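Local coordinates for protein phycocyanobilin lyase subunit beta (Nostoc sp. PCC 7120, PDB 5N3U) that pairs with the alpha subunit to form a phycobiliprotein lyase, probably needed to attach the phycocyanobilin chromophore to the phycocyanin alpha chain, at residues B[78-81]-B[82-86]. Sequence-based numbering, arbitrary orientation.
Sequences ARAY and SIRTL
Arg84 folds back along its own helix and lies beside Tyr81, both side chains pointing the same way. The guanidinium plane stands at 90° to the phenol ring. NH1 of Arg84 comes at the ring obliquely and sits 3.2 Å from CD1 of Tyr81, with CE1 almost as near. Seen from the arginine, CD1 lies at the edge of the guanidinium, in its plane. Arg84 gets there by setting CG anti to the backbone N (chi1 -166°) and then bending at chi3 (-40°), which carries the group back toward the preceding turn. One guanidinium face is thereby laid over the carbonyl oxygen of Ala80, which sits 3.9 Å from the plane. NH2 of Arg84 also rests 3.9 Å from CB of Ala80. NE of Arg84 is hydrogen-bonded to the backbone O of Leu276 of the alpha subunit. With an alanine here, the carbonyl of Leu276 in the alpha subunit would probably lose its mate, and the flank of the Tyr81 ring would lose its cover.

Tyr81 O is gripped twice by Thr85. The backbone N of Thr85 donates to Tyr81 O at 2.9 Å and its OG1 to the same Tyr81 O at 2.7 Å, from opposite faces of the carbonyl plane. OG1 is brought there by its place beside the backbone N. It is also hydrogen-bonded to Ser53 on helix 46-59. Ile83 N and Arg84 N continue the helical pattern, bonding to Arg79 O and Ala80 O. CG1 of Ile83 packs 3.2 Å from Arg79 O. The end of Arg79 turns elsewhere, to a salt bridge with Asp105 and another with Glu8 of the alpha subunit.

Ala80 and Ile83 face helix 108-118, while Tyr81 and Thr85 face helix 46-59. This is regular i to i+4 alpha-helical bonding, within a HEAT-repeat helix packed between neighbouring helices of the solenoid.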
# COMPACT_ATOMS: atom_id res chain seq x y z
N ALA B 78 -7.80 -1.70 -7.80
CA ALA B 78 -8.10 -1.80 -9.26
C ALA B 78 -7.23 -2.78 -9.97
O ALA B 78 -7.67 -3.57 -10.80
CB ALA B 78 -7.92 -0.45 -9.87
N ARG B 79 -5.94 -2.78 -9.58
CA ARG B 79 -4.96 -3.63 -10.21
C ARG B 79 -5.27 -5.10 -10.03
O ARG B 79 -5.04 -5.90 -10.95
CB ARG B 79 -3.56 -3.23 -9.68
CG ARG B 79 -2.44 -3.94 -10.33
CD ARG B 79 -1.09 -3.20 -10.13
NE ARG B 79 -0.61 -3.24 -8.75
CZ ARG B 79 -0.66 -2.25 -7.84
NH1 ARG B 79 -0.17 -2.46 -6.64
NH2 ARG B 79 -1.25 -1.06 -8.10
N ALA B 80 -5.82 -5.46 -8.88
CA ALA B 80 -6.12 -6.79 -8.58
C ALA B 80 -7.19 -7.30 -9.56
O ALA B 80 -7.17 -8.42 -9.95
CB ALA B 80 -6.65 -6.89 -7.17
N TYR B 81 -8.14 -6.44 -9.91
CA TYR B 81 -9.19 -6.77 -10.88
C TYR B 81 -8.61 -6.93 -12.25
O TYR B 81 -9.02 -7.87 -12.96
CB TYR B 81 -10.31 -5.71 -10.93
CG TYR B 81 -11.24 -5.82 -9.75
CD1 TYR B 81 -12.12 -6.90 -9.65
CD2 TYR B 81 -11.27 -4.84 -8.75
CE1 TYR B 81 -13.00 -7.01 -8.57
CE2 TYR B 81 -12.14 -4.92 -7.65
CZ TYR B 81 -12.99 -6.04 -7.56
OH TYR B 81 -13.89 -6.13 -6.51
N SER B 82 -7.68 -6.09 -12.66
CA SER B 82 -7.02 -6.29 -13.95
C SER B 82 -6.36 -7.66 -14.02
O SER B 82 -6.51 -8.40 -14.98
CB SER B 82 -6.00 -5.24 -14.26
OG SER B 82 -6.61 -4.00 -14.48
N ILE B 83 -5.62 -7.98 -12.99
CA ILE B 83 -4.89 -9.22 -12.95
C ILE B 83 -5.85 -10.41 -12.91
O ILE B 83 -5.61 -11.42 -13.54
CB ILE B 83 -3.96 -9.27 -11.78
CG1 ILE B 83 -2.94 -8.10 -11.85
CG2 ILE B 83 -3.28 -10.64 -11.75
CD1 ILE B 83 -2.10 -8.10 -13.09
N ARG B 84 -6.91 -10.31 -12.11
CA ARG B 84 -7.90 -11.36 -12.06
C ARG B 84 -8.59 -11.62 -13.44
O ARG B 84 -8.87 -12.75 -13.83
CB ARG B 84 -8.92 -11.10 -10.96
CG ARG B 84 -9.78 -12.33 -10.61
CD ARG B 84 -10.57 -12.20 -9.30
NE ARG B 84 -9.80 -11.53 -8.23
CZ ARG B 84 -9.93 -10.28 -7.79
NH1 ARG B 84 -10.77 -9.43 -8.33
NH2 ARG B 84 -9.16 -9.84 -6.79
N THR B 85 -8.87 -10.56 -14.14
CA THR B 85 -9.50 -10.59 -15.40
C THR B 85 -8.58 -11.19 -16.43
O THR B 85 -8.98 -12.12 -17.17
CB THR B 85 -9.88 -9.20 -15.81
OG1 THR B 85 -10.74 -8.65 -14.82
CG2 THR B 85 -10.58 -9.19 -17.10
N LEU B 86 -7.34 -10.76 -16.47
CA LEU B 86 -6.35 -11.45 -17.31
C LEU B 86 -6.18 -12.90 -17.01
O LEU B 86 -6.07 -13.72 -17.93
CB LEU B 86 -4.97 -10.76 -17.19
CG LEU B 86 -4.87 -9.46 -17.84
CD1 LEU B 86 -3.76 -8.59 -17.25
CD2 LEU B 86 -4.81 -9.62 -19.35